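Local coordinates for periplasmic binding protein (Veillonella parvula, PDB 4MO9) that probably captures an iron-bearing ligand such as a ferric siderophore outside the cytoplasmic membrane and delivers it to an ABC importer, at residues 110-115 and 138-143; 127-132 and 144-149; 280-285 and 364-369. All blocks are in the same frame, centred on the assembly; numbering follows the deposited sequence.

Interaction 1 (110-115 and 138-143)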
ATOM      1  N   GLN A 110     -27.560  -7.643  -1.101  1.00 43.63           N
ATOM      2  CA  GLN A 110     -26.924  -8.427  -0.038  1.00 44.11           C
ATOM      3  C   GLN A 110     -26.257  -7.497   0.972  1.00 40.59           C
ATOM      4  O   GLN A 110     -26.297  -7.728   2.185  1.00 39.65           O
ATOM      5  CB  GLN A 110     -25.901  -9.404  -0.627  1.00 44.33           C
ATOM      6  CG  GLN A 110     -25.267 -10.359   0.386  1.00 47.85           C
ATOM      7  CD  GLN A 110     -23.909  -9.884   0.898  1.00 49.64           C
ATOM      8  OE1 GLN A 110     -23.406 -10.381   1.909  1.00 51.16           O
ATOM      9  NE2 GLN A 110     -23.313  -8.924   0.199  1.00 48.98           N
ATOM     10  N   VAL A 111     -25.662  -6.424   0.466  1.00 37.59           N
ATOM     11  CA  VAL A 111     -25.010  -5.453   1.330  1.00 37.02           C
ATOM     12  C   VAL A 111     -26.031  -4.671   2.158  1.00 37.99           C
ATOM     13  O   VAL A 111     -25.875  -4.541   3.379  1.00 37.81           O
ATOM     14  CB  VAL A 111     -24.148  -4.477   0.521  1.00 33.10           C
ATOM     15  CG1 VAL A 111     -23.563  -3.421   1.446  1.00 31.16           C
ATOM     16  CG2 VAL A 111     -23.046  -5.239  -0.215  1.00 33.39           C
ATOM     17  N   VAL A 112     -27.069  -4.157   1.493  1.00 37.94           N
ATOM     18  CA  VAL A 112     -28.162  -3.442   2.171  1.00 36.67           C
ATOM     19  C   VAL A 112     -28.756  -4.295   3.290  1.00 38.73           C
ATOM     20  O   VAL A 112     -29.156  -3.780   4.337  1.00 40.20           O
ATOM     21  CB  VAL A 112     -29.272  -3.035   1.170  1.00 37.74           C
ATOM     22  CG1 VAL A 112     -30.491  -2.459   1.886  1.00 38.27           C
ATOM     23  CG2 VAL A 112     -28.731  -2.031   0.163  1.00 37.40           C
ATOM     24  N   ALA A 113     -28.788  -5.604   3.073  1.00 38.75           N
ATOM     25  CA  ALA A 113     -29.366  -6.532   4.036  1.00 40.31           C
ATOM     26  C   ALA A 113     -28.530  -6.661   5.310  1.00 39.28           C
ATOM     27  O   ALA A 113     -28.985  -7.237   6.300  1.00 40.09           O
ATOM     28  CB  ALA A 113     -29.558  -7.883   3.396  1.00 44.05           C
ATOM     29  N   LEU A 114     -27.312  -6.134   5.284  1.00 36.32           N
ATOM     30  CA  LEU A 114     -26.456  -6.135   6.463  1.00 38.83           C
ATOM     31  C   LEU A 114     -26.726  -4.927   7.370  1.00 41.23           C
ATOM     32  O   LEU A 114     -26.092  -4.780   8.422  1.00 41.11           O
ATOM     33  CB  LEU A 114     -24.990  -6.129   6.038  1.00 34.29           C
ATOM     34  CG  LEU A 114     -24.495  -7.350   5.261  1.00 35.46           C
ATOM     35  CD1 LEU A 114     -23.050  -7.139   4.901  1.00 36.14           C
ATOM     36  CD2 LEU A 114     -24.637  -8.620   6.073  1.00 37.40           C
ATOM     37  N   ASN A 115     -27.667  -4.076   6.957  1.00 40.60           N
ATOM     38  CA  ASN A 115     -27.948  -2.814   7.647  1.00 40.28           C
ATOM     39  C   ASN A 115     -26.712  -2.004   8.027  1.00 36.99           C
ATOM     40  O   ASN A 115     -26.562  -1.606   9.182  1.00 37.61           O
ATOM     41  CB  ASN A 115     -28.819  -3.074   8.873  1.00 43.08           C
ATOM     42  CG  ASN A 115     -30.177  -3.600   8.492  1.00 50.99           C
ATOM     43  OD1 ASN A 115     -30.840  -3.041   7.614  1.00 53.95           O
ATOM     44  ND2 ASN A 115     -30.594  -4.694   9.122  1.00 54.42           N
ATOM     45  N   ASP A 138     -27.543   5.033  -1.217  1.00 35.31           N
ATOM     46  CA  ASP A 138     -28.283   6.244  -0.840  1.00 34.00           C
ATOM     47  C   ASP A 138     -29.740   5.921  -0.482  1.00 36.21           C
ATOM     48  O   ASP A 138     -30.256   6.332   0.567  1.00 36.08           O
ATOM     49  CB  ASP A 138     -28.265   7.262  -1.991  1.00 36.16           C
ATOM     50  CG  ASP A 138     -26.891   7.887  -2.225  1.00 38.43           C
ATOM     51  OD1 ASP A 138     -25.989   7.742  -1.374  1.00 41.05           O
ATOM     52  OD2 ASP A 138     -26.710   8.548  -3.271  1.00 37.66           O
ATOM     53  N   ALA A 139     -30.413   5.199  -1.373  1.00 37.08           N
ATOM     54  CA  ALA A 139     -31.799   4.803  -1.145  1.00 39.92           C
ATOM     55  C   ALA A 139     -31.992   4.075   0.187  1.00 39.72           C
ATOM     56  O   ALA A 139     -33.040   4.207   0.816  1.00 44.52           O
ATOM     57  CB  ALA A 139     -32.308   3.951  -2.301  1.00 42.59           C
ATOM     58  N   ALA A 140     -30.981   3.325   0.617  1.00 39.46           N
ATOM     59  CA  ALA A 140     -31.069   2.541   1.850  1.00 43.33           C
ATOM     60  C   ALA A 140     -30.629   3.325   3.089  1.00 43.00           C
ATOM     61  O   ALA A 140     -30.677   2.801   4.203  1.00 45.20           O
ATOM     62  CB  ALA A 140     -30.243   1.266   1.727  1.00 40.92           C
ATOM     63  N   GLY A 141     -30.168   4.559   2.894  1.00 41.89           N
ATOM     64  CA  GLY A 141     -29.766   5.396   4.014  1.00 43.57           C
ATOM     65  C   GLY A 141     -28.342   5.140   4.482  1.00 40.71           C
ATOM     66  O   GLY A 141     -27.965   5.533   5.596  1.00 41.36           O
ATOM     67  N   ILE A 142     -27.545   4.484   3.644  1.00 35.73           N
ATOM     68  CA  ILE A 142     -26.154   4.188   3.985  1.00 36.47           C
ATOM     69  C   ILE A 142     -25.244   5.336   3.536  1.00 37.18           C
ATOM     70  O   ILE A 142     -25.346   5.804   2.395  1.00 36.91           O
ATOM     71  CB  ILE A 142     -25.698   2.864   3.327  1.00 35.64           C
ATOM     72  CG1 ILE A 142     -26.601   1.715   3.800  1.00 39.84           C
ATOM     73  CG2 ILE A 142     -24.236   2.573   3.625  1.00 34.08           C
ATOM     74  CD1 ILE A 142     -26.670   0.544   2.835  1.00 42.95           C
ATOM     75  N   GLN A 143     -24.349   5.781   4.417  1.00 34.97           N
ATOM     76  CA  GLN A 143     -23.486   6.921   4.099  1.00 34.52           C
ATOM     77  C   GLN A 143     -22.232   6.500   3.352  1.00 31.32           C
ATOM     78  O   GLN A 143     -21.677   5.431   3.616  1.00 32.14           O
ATOM     79  CB  GLN A 143     -23.122   7.698   5.368  1.00 34.43           C
ATOM     80  CG  GLN A 143     -24.355   8.137   6.163  1.00 36.75           C
ATOM     81  CD  GLN A 143     -25.338   8.911   5.308  1.00 43.30           C
ATOM     82  OE1 GLN A 143     -24.992   9.939   4.717  1.00 44.45           O
ATOM     83  NE2 GLN A 143     -26.573   8.415   5.223  1.00 46.38           N
TER
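Val112 meets Ala140 and Ile142 through methyl groups alone. Its CG1 lies opposite the backbone N (chi1 173°) and reaches Ala140 CB at 3.7 Å; CG2, the other branch, comes within 3.9 Å of the same Ala140 CB, so the single methyl of the alanine faces both prongs of the valine. Val112 CG2 also approaches Ile142 CD1, at 4.2 Å, where the extended isoleucine chain ends. Met137 touches both Val112 and Ile142 and adds to this small apolar patch, which is only partly buried. The contact joins the C-terminal end of helix 108-112 to the residues that follow helix 134-139, in the lobe built on the four-stranded parallel sheet, each just before the chain turns into a strand of that sheet. The backbone bonds belong to those endings. A type I turn runs from Val112 to Asn115, closed by Asn115 N to Val112 O at 3.0 Å. Helix 134-139 finishes in a Schellman motif at Gly141, whose phi of 84° would jam a side chain against the preceding carbonyl. Among the polar side chains, Gln143 NE2 donates to Gly141 O at 3.2 Å from above the carbonyl plane, Asp138 pairs with Lys134, and Arg40 binds the carbonyls of Leu114 and Asn115.

Interaction 2 (127-132 and 144-149); sequences DQYESD and TIYIDY
The beta-alpha-beta crossover from strand 118-122 to its parallel neighbour 143-147 brings Tyr129 and Glu130 of helix 123-132, the first of the two helices in the connection, against Thr144 and Tyr146. Helix and strand run nearly antiparallel, at 161°, with their axes 11.7 Å apart, and side-chain hydroxyls bridge that gap. Tyr129 extends straight at the strand, its CG anti to the backbone N, and its OH donates to Thr144 OG1 at 2.6 Å. The methyl of Thr144 sits between the two rings: CG2 lies over one face of the Tyr146 ring, toward its rim, and 3.5 Å from Tyr129 CE2. Tyr146 in turn places its OH in the plane of the Tyr129 ring, at the edge, 3.6 Å from Tyr129 CD2. The same OH donates to Glu130 OE2 in a very short bond of 2.5 Å, with carboxylate and ring planes 68° apart; the other oxygen has a long, weak ion pair with Lys126. A phenylalanine in place of Tyr129 would probably leave the buried Thr144 hydroxyl without its donor. Ile119 and Ile121 of the neighbouring inner strand 118-122 also pack on Tyr129, the helix-over-parallel-sheet layering of the Rossmann-like lobes of periplasmic binding proteins.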
ATOM      1  N   ASP A 127     -15.658   6.249  -9.281  1.00 34.99           N
ATOM      2  CA  ASP A 127     -16.440   6.249 -10.516  1.00 36.20           C
ATOM      3  C   ASP A 127     -17.278   4.982 -10.646  1.00 34.06           C
ATOM      4  O   ASP A 127     -18.485   5.046 -10.915  1.00 36.29           O
ATOM      5  CB  ASP A 127     -15.536   6.425 -11.741  1.00 42.63           C
ATOM      6  CG  ASP A 127     -14.959   7.824 -11.840  1.00 50.25           C
ATOM      7  OD1 ASP A 127     -15.607   8.774 -11.344  1.00 48.80           O
ATOM      8  OD2 ASP A 127     -13.862   7.975 -12.418  1.00 55.43           O
ATOM      9  N   GLN A 128     -16.646   3.833 -10.438  1.00 33.18           N
ATOM     10  CA  GLN A 128     -17.350   2.559 -10.517  1.00 33.41           C
ATOM     11  C   GLN A 128     -18.437   2.472  -9.437  1.00 32.72           C
ATOM     12  O   GLN A 128     -19.550   2.029  -9.705  1.00 31.31           O
ATOM     13  CB  GLN A 128     -16.373   1.398 -10.362  1.00 34.37           C
ATOM     14  CG  GLN A 128     -16.964   0.065 -10.745  1.00 42.52           C
ATOM     15  CD  GLN A 128     -17.131  -0.070 -12.245  1.00 51.90           C
ATOM     16  OE1 GLN A 128     -18.058  -0.728 -12.731  1.00 54.46           O
ATOM     17  NE2 GLN A 128     -16.231   0.558 -12.991  1.00 52.83           N
ATOM     18  N   TYR A 129     -18.104   2.895  -8.221  1.00 31.81           N
ATOM     19  CA  TYR A 129     -19.054   2.849  -7.121  1.00 31.14           C
ATOM     20  C   TYR A 129     -20.288   3.682  -7.463  1.00 33.34           C
ATOM     21  O   TYR A 129     -21.423   3.206  -7.349  1.00 33.46           O
ATOM     22  CB  TYR A 129     -18.389   3.360  -5.838  1.00 29.53           C
ATOM     23  CG  TYR A 129     -19.329   3.515  -4.653  1.00 31.91           C
ATOM     24  CD1 TYR A 129     -19.836   2.402  -3.989  1.00 33.18           C
ATOM     25  CD2 TYR A 129     -19.685   4.777  -4.184  1.00 30.42           C
ATOM     26  CE1 TYR A 129     -20.697   2.547  -2.889  1.00 32.87           C
ATOM     27  CE2 TYR A 129     -20.524   4.930  -3.089  1.00 30.00           C
ATOM     28  CZ  TYR A 129     -21.022   3.817  -2.449  1.00 32.01           C
ATOM     29  OH  TYR A 129     -21.852   3.973  -1.363  1.00 34.17           O
ATOM     30  N   GLU A 130     -20.067   4.915  -7.909  1.00 34.11           N
ATOM     31  CA  GLU A 130     -21.176   5.811  -8.210  1.00 37.81           C
ATOM     32  C   GLU A 130     -22.021   5.291  -9.360  1.00 41.81           C
ATOM     33  O   GLU A 130     -23.231   5.522  -9.403  1.00 43.72           O
ATOM     34  CB  GLU A 130     -20.676   7.236  -8.477  1.00 40.87           C
ATOM     35  CG  GLU A 130     -19.884   7.801  -7.302  1.00 45.01           C
ATOM     36  CD  GLU A 130     -20.015   9.304  -7.127  1.00 52.71           C
ATOM     37  OE1 GLU A 130     -19.880  10.042  -8.130  1.00 56.41           O
ATOM     38  OE2 GLU A 130     -20.237   9.743  -5.970  1.00 50.90           O
ATOM     39  N   SER A 131     -21.394   4.566 -10.282  1.00 41.08           N
ATOM     40  CA  SER A 131     -22.123   4.042 -11.432  1.00 42.95           C
ATOM     41  C   SER A 131     -22.961   2.816 -11.069  1.00 41.68           C
ATOM     42  O   SER A 131     -24.072   2.649 -11.567  1.00 42.49           O
ATOM     43  CB  SER A 131     -21.147   3.673 -12.547  1.00 44.23           C
ATOM     44  OG  SER A 131     -21.857   3.331 -13.720  1.00 51.68           O
ATOM     45  N   ASP A 132     -22.415   1.963 -10.202  1.00 44.62           N
ATOM     46  CA  ASP A 132     -22.984   0.631  -9.968  1.00 47.23           C
ATOM     47  C   ASP A 132     -23.883   0.495  -8.733  1.00 43.99           C
ATOM     48  O   ASP A 132     -24.835  -0.272  -8.771  1.00 48.63           O
ATOM     49  CB  ASP A 132     -21.873  -0.424  -9.849  1.00 43.48           C
ATOM     50  CG  ASP A 132     -21.282  -0.826 -11.193  1.00 47.96           C
ATOM     51  OD1 ASP A 132     -21.862  -0.471 -12.246  1.00 49.47           O
ATOM     52  OD2 ASP A 132     -20.233  -1.521 -11.186  1.00 46.94           O
ATOM     53  N   THR A 144     -21.782   7.347   2.430  1.00 27.92           N
ATOM     54  CA  THR A 144     -20.546   7.093   1.688  1.00 27.86           C
ATOM     55  C   THR A 144     -19.485   8.098   2.151  1.00 31.41           C
ATOM     56  O   THR A 144     -19.774   9.305   2.269  1.00 29.30           O
ATOM     57  CB  THR A 144     -20.771   7.284   0.177  1.00 29.95           C
ATOM     58  OG1 THR A 144     -21.699   6.298  -0.308  1.00 31.11           O
ATOM     59  CG2 THR A 144     -19.460   7.183  -0.587  1.00 28.68           C
ATOM     60  N   ILE A 145     -18.274   7.615   2.429  1.00 29.24           N
ATOM     61  CA  ILE A 145     -17.158   8.491   2.777  1.00 26.01           C
ATOM     62  C   ILE A 145     -15.973   8.183   1.866  1.00 25.45           C
ATOM     63  O   ILE A 145     -15.421   7.071   1.908  1.00 26.25           O
ATOM     64  CB  ILE A 145     -16.759   8.341   4.268  1.00 27.06           C
ATOM     65  CG1 ILE A 145     -17.915   8.809   5.169  1.00 31.66           C
ATOM     66  CG2 ILE A 145     -15.520   9.146   4.582  1.00 27.14           C
ATOM     67  CD1 ILE A 145     -17.562   8.776   6.674  1.00 32.77           C
ATOM     68  N   TYR A 146     -15.576   9.139   1.027  1.00 25.58           N
ATOM     69  CA  TYR A 146     -14.444   8.880   0.105  1.00 24.06           C
ATOM     70  C   TYR A 146     -13.103   9.100   0.789  1.00 23.45           C
ATOM     71  O   TYR A 146     -12.947  10.048   1.557  1.00 25.36           O
ATOM     72  CB  TYR A 146     -14.549   9.754  -1.150  1.00 25.61           C
ATOM     73  CG  TYR A 146     -15.744   9.386  -2.003  1.00 29.02           C
ATOM     74  CD1 TYR A 146     -15.889   8.090  -2.496  1.00 28.42           C
ATOM     75  CD2 TYR A 146     -16.721  10.320  -2.311  1.00 27.95           C
ATOM     76  CE1 TYR A 146     -16.981   7.740  -3.267  1.00 30.02           C
ATOM     77  CE2 TYR A 146     -17.821   9.976  -3.081  1.00 30.74           C
ATOM     78  CZ  TYR A 146     -17.937   8.683  -3.556  1.00 31.54           C
ATOM     79  OH  TYR A 146     -19.025   8.331  -4.321  1.00 34.95           O
ATOM     80  N   ILE A 147     -12.136   8.226   0.507  1.00 25.14           N
ATOM     81  CA  ILE A 147     -10.793   8.342   1.060  1.00 23.72           C
ATOM     82  C   ILE A 147      -9.808   8.169  -0.105  1.00 26.53           C
ATOM     83  O   ILE A 147     -10.201   7.734  -1.195  1.00 25.54           O
ATOM     84  CB  ILE A 147     -10.531   7.263   2.131  1.00 25.00           C
ATOM     85  CG1 ILE A 147     -10.594   5.864   1.500  1.00 27.27           C
ATOM     86  CG2 ILE A 147     -11.543   7.375   3.290  1.00 24.95           C
ATOM     87  CD1 ILE A 147     -10.130   4.743   2.435  1.00 27.05           C
ATOM     88  N   ASP A 148      -8.536   8.503   0.094  1.00 24.60           N
ATOM     89  CA  ASP A 148      -7.620   8.449  -1.040  1.00 26.76           C
ATOM     90  C   ASP A 148      -6.173   8.348  -0.585  1.00 28.86           C
ATOM     91  O   ASP A 148      -5.473   9.361  -0.436  1.00 30.99           O
ATOM     92  CB  ASP A 148      -7.808   9.657  -1.978  1.00 24.26           C
ATOM     93  CG  ASP A 148      -7.029   9.516  -3.290  1.00 28.53           C
ATOM     94  OD1 ASP A 148      -6.482   8.422  -3.579  1.00 31.29           O
ATOM     95  OD2 ASP A 148      -6.966  10.499  -4.060  1.00 28.80           O
ATOM     96  N   TYR A 149      -5.724   7.118  -0.379  1.00 26.27           N
ATOM     97  CA  TYR A 149      -4.319   6.866  -0.121  1.00 27.61           C
ATOM     98  C   TYR A 149      -3.540   6.709  -1.428  1.00 28.23           C
ATOM     99  O   TYR A 149      -2.300   6.762  -1.424  1.00 26.46           O
ATOM    100  CB  TYR A 149      -4.176   5.608   0.738  1.00 25.98           C
ATOM    101  CG  TYR A 149      -4.702   5.749   2.152  1.00 25.80           C
ATOM    102  CD1 TYR A 149      -4.319   6.815   2.956  1.00 24.23           C
ATOM    103  CD2 TYR A 149      -5.592   4.817   2.677  1.00 28.05           C
ATOM    104  CE1 TYR A 149      -4.793   6.943   4.260  1.00 24.77           C
ATOM    105  CE2 TYR A 149      -6.090   4.939   3.971  1.00 26.40           C
ATOM    106  CZ  TYR A 149      -5.678   6.002   4.759  1.00 28.17           C
ATOM    107  OH  TYR A 149      -6.155   6.115   6.043  1.00 26.02           O
TER

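Interaction 3 (280-285 and 364-369); sequences ATEDSS and WFMHMN
Met366, a selenomethionine here, starts out with CG anti to the backbone N (chi1 157°) and then bends at chi2 and chi3, which carries SE and CE up to Ser285 and Glu282. Glu282 does its share by kinking at chi2 (75°), so that its carboxylate is brought over to the strand. Met366 CE comes close to both carboxylate oxygens, 3.2 Å from Glu282 OE2 and 3.5 Å from Glu282 OE1. The selenium lies against the helix backbone itself, with Met366 SE 3.5 Å from Ser285 C and 3.6 Å from Ser285 CB. Here the first turn of helix 282-295 packs on strand 365-367, the antiparallel edge strand that the end of the chain adds to the otherwise parallel sheet of the second lobe. Met366 bonds through its backbone to Ser312 on the neighbouring strand and touches Gln286 and Leu289 further along the helix. The helix start is fixed by Thr281 at the N-cap, whose OG1 accepts from Ser284 N at 3.2 Å. The Ser285 hydroxyl turns instead to the carbonyl of Arg275. One residue on, the Gln286 amide clasps the chain end, donating to His367 O and accepting from Asn369 N.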
ATOM      1  N   ALA A 280       7.911 -15.159   4.507  1.00 39.52           N
ATOM      2  CA  ALA A 280       9.161 -14.823   3.863  1.00 40.56           C
ATOM      3  C   ALA A 280      10.257 -15.011   4.886  1.00 43.28           C
ATOM      4  O   ALA A 280      10.059 -14.721   6.070  1.00 45.00           O
ATOM      5  CB  ALA A 280       9.133 -13.381   3.388  1.00 36.80           C
ATOM      6  N   THR A 281      11.405 -15.511   4.443  1.00 40.77           N
ATOM      7  CA  THR A 281      12.573 -15.581   5.306  1.00 43.04           C
ATOM      8  C   THR A 281      13.726 -14.836   4.646  1.00 42.73           C
ATOM      9  O   THR A 281      13.737 -14.664   3.423  1.00 40.54           O
ATOM     10  CB  THR A 281      13.002 -17.029   5.566  1.00 49.28           C
ATOM     11  OG1 THR A 281      13.582 -17.573   4.374  1.00 48.12           O
ATOM     12  CG2 THR A 281      11.797 -17.867   5.990  1.00 53.32           C
ATOM     13  N   GLU A 282      14.685 -14.393   5.451  1.00 45.41           N
ATOM     14  CA  GLU A 282      15.845 -13.667   4.945  1.00 48.88           C
ATOM     15  C   GLU A 282      16.592 -14.454   3.855  1.00 48.92           C
ATOM     16  O   GLU A 282      16.872 -13.918   2.780  1.00 50.18           O
ATOM     17  CB  GLU A 282      16.788 -13.323   6.102  1.00 55.01           C
ATOM     18  CG  GLU A 282      18.103 -12.675   5.694  1.00 59.65           C
ATOM     19  CD  GLU A 282      17.944 -11.221   5.291  1.00 62.48           C
ATOM     20  OE1 GLU A 282      16.925 -10.597   5.673  1.00 63.68           O
ATOM     21  OE2 GLU A 282      18.846 -10.700   4.597  1.00 64.03           O
ATOM     22  N   ASP A 283      16.886 -15.723   4.119  1.00 47.96           N
ATOM     23  CA  ASP A 283      17.635 -16.549   3.165  1.00 50.64           C
ATOM     24  C   ASP A 283      16.905 -16.730   1.838  1.00 49.71           C
ATOM     25  O   ASP A 283      17.507 -16.623   0.765  1.00 49.78           O
ATOM     26  CB  ASP A 283      17.970 -17.921   3.766  1.00 54.32           C
ATOM     27  CG  ASP A 283      19.051 -17.845   4.821  1.00 57.55           C
ATOM     28  OD1 ASP A 283      19.680 -16.774   4.937  1.00 59.58           O
ATOM     29  OD2 ASP A 283      19.275 -18.847   5.531  1.00 60.35           O
ATOM     30  N   SER A 284      15.609 -17.015   1.917  1.00 46.21           N
ATOM     31  CA  SER A 284      14.783 -17.205   0.727  1.00 44.18           C
ATOM     32  C   SER A 284      14.684 -15.920  -0.093  1.00 41.10           C
ATOM     33  O   SER A 284      14.897 -15.931  -1.304  1.00 41.74           O
ATOM     34  CB  SER A 284      13.386 -17.694   1.127  1.00 42.50           C
ATOM     35  OG  SER A 284      12.484 -17.616   0.044  1.00 40.98           O
ATOM     36  N   SER A 285      14.366 -14.812   0.570  1.00 39.38           N
ATOM     37  CA  SER A 285      14.271 -13.534  -0.121  1.00 38.99           C
ATOM     38  C   SER A 285      15.588 -13.137  -0.797  1.00 36.57           C
ATOM     39  O   SER A 285      15.575 -12.567  -1.887  1.00 39.17           O
ATOM     40  CB  SER A 285      13.786 -12.441   0.829  1.00 40.86           C
ATOM     41  OG  SER A 285      12.427 -12.669   1.191  1.00 44.02           O
ATOM     42  N   TRP A 364      10.066  -7.219   4.718  1.00 31.08           N
ATOM     43  CA  TRP A 364       9.343  -6.197   3.957  1.00 32.88           C
ATOM     44  C   TRP A 364      10.263  -5.356   3.089  1.00 31.13           C
ATOM     45  O   TRP A 364       9.807  -4.663   2.176  1.00 29.75           O
ATOM     46  CB  TRP A 364       8.540  -5.309   4.928  1.00 30.53           C
ATOM     47  CG  TRP A 364       7.619  -6.137   5.746  1.00 31.55           C
ATOM     48  CD1 TRP A 364       7.901  -6.761   6.935  1.00 33.80           C
ATOM     49  CD2 TRP A 364       6.271  -6.495   5.411  1.00 30.19           C
ATOM     50  NE1 TRP A 364       6.794  -7.470   7.368  1.00 34.41           N
ATOM     51  CE2 TRP A 364       5.785  -7.324   6.448  1.00 32.78           C
ATOM     52  CE3 TRP A 364       5.426  -6.191   4.340  1.00 31.08           C
ATOM     53  CZ2 TRP A 364       4.484  -7.846   6.442  1.00 34.73           C
ATOM     54  CZ3 TRP A 364       4.141  -6.711   4.334  1.00 30.48           C
ATOM     55  CH2 TRP A 364       3.682  -7.531   5.375  1.00 33.05           C
ATOM     56  N   PHE A 365      11.559  -5.432   3.379  1.00 33.13           N
ATOM     57  CA  PHE A 365      12.568  -4.678   2.648  1.00 32.42           C
ATOM     58  C   PHE A 365      13.801  -5.551   2.526  1.00 37.87           C
ATOM     59  O   PHE A 365      14.017  -6.452   3.350  1.00 36.71           O
ATOM     60  CB  PHE A 365      12.926  -3.392   3.390  1.00 30.38           C
ATOM     61  CG  PHE A 365      11.759  -2.456   3.584  1.00 32.16           C
ATOM     62  CD1 PHE A 365      11.221  -1.759   2.502  1.00 32.13           C
ATOM     63  CD2 PHE A 365      11.206  -2.265   4.845  1.00 32.19           C
ATOM     64  CE1 PHE A 365      10.144  -0.892   2.676  1.00 32.95           C
ATOM     65  CE2 PHE A 365      10.133  -1.390   5.028  1.00 29.18           C
ATOM     66  CZ  PHE A 365       9.607  -0.705   3.942  1.00 29.29           C
HETATM   67  N   MSE A 366      14.621  -5.293   1.515  1.00 37.11           N
HETATM   68  CA  MSE A 366      15.735  -6.193   1.266  1.00 41.18           C
HETATM   69  C   MSE A 366      16.803  -5.559   0.408  1.00 41.31           C
HETATM   70  O   MSE A 366      16.504  -4.888  -0.581  1.00 38.55           O
HETATM   71  CB  MSE A 366      15.238  -7.477   0.605  1.00 41.89           C
HETATM   72  CG  MSE A 366      16.301  -8.210  -0.164  1.00 52.36           C
HETATM   73 SE   MSE A 366      16.445 -10.010   0.480  0.56 52.11          SE
HETATM   74  CE  MSE A 366      16.956  -9.567   2.317  1.00 32.23           C
ATOM     75  N   HIS A 367      18.053  -5.786   0.801  1.00 44.71           N
ATOM     76  CA  HIS A 367      19.199  -5.348   0.037  1.00 44.59           C
ATOM     77  C   HIS A 367      19.967  -6.608  -0.319  1.00 44.75           C
ATOM     78  O   HIS A 367      20.359  -7.370   0.566  1.00 44.27           O
ATOM     79  CB  HIS A 367      20.058  -4.420   0.889  1.00 47.55           C
ATOM     80  CG  HIS A 367      21.234  -3.852   0.164  1.00 53.72           C
ATOM     81  ND1 HIS A 367      21.246  -3.678  -1.202  1.00 54.57           N
ATOM     82  CD2 HIS A 367      22.442  -3.436   0.610  1.00 58.51           C
ATOM     83  CE1 HIS A 367      22.409  -3.165  -1.565  1.00 56.07           C
ATOM     84  NE2 HIS A 367      23.152  -3.008  -0.488  1.00 59.34           N
HETATM   85  N   MSE A 368      20.159  -6.852  -1.612  1.00 42.91           N
HETATM   86  CA  MSE A 368      20.810  -8.078  -2.037  1.00 43.47           C
HETATM   87  C   MSE A 368      22.269  -8.077  -1.602  1.00 46.55           C
HETATM   88  O   MSE A 368      22.970  -7.071  -1.745  1.00 46.17           O
HETATM   89  CB  MSE A 368      20.716  -8.238  -3.553  1.00 42.61           C
HETATM   90  CG  MSE A 368      21.369  -9.508  -4.085  1.00 45.32           C
HETATM   91 SE   MSE A 368      21.506  -9.393  -6.009  0.65 56.54          SE
HETATM   92  CE  MSE A 368      23.054  -8.184  -6.087  1.00 40.02           C
ATOM     93  N   ASN A 369      22.717  -9.204  -1.061  1.00 50.18           N
ATOM     94  CA  ASN A 369      24.106  -9.357  -0.660  1.00 53.35           C
ATOM     95  C   ASN A 369      25.015  -9.434  -1.872  1.00 56.48           C
ATOM     96  O   ASN A 369      24.705 -10.139  -2.829  1.00 58.14           O
ATOM     97  CB  ASN A 369      24.274 -10.618   0.179  1.00 57.34           C
ATOM     98  CG  ASN A 369      23.539 -10.542   1.491  1.00 59.67           C
ATOM     99  OD1 ASN A 369      23.380  -9.464   2.066  1.00 61.07           O
ATOM    100  ND2 ASN A 369      23.080 -11.689   1.975  1.00 61.29           N
TER

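In the fold
Interactions 1 and 2 belong to the lobe with the four-stranded parallel sheet and run into each other along the chain: residues 138-143 lead directly into strand 143-147, and helix 134-139 follows the helix used in interaction 2. Interaction 3 lies in the other lobe, its centre about 45 Å from that of interaction 1 and about 36 Å from that of interaction 2. Place and chemistry go together loosely. The outlying interaction 1 joins a helix end and the loop after another helix by methyl contacts; interaction 2, buried between helix and sheet, uses hydroxyl hydrogen bonds; interaction 3, largely buried too, rests on one long selenomethionine side chain. Both 2 and 3 set a helix on an outermost strand of its sheet.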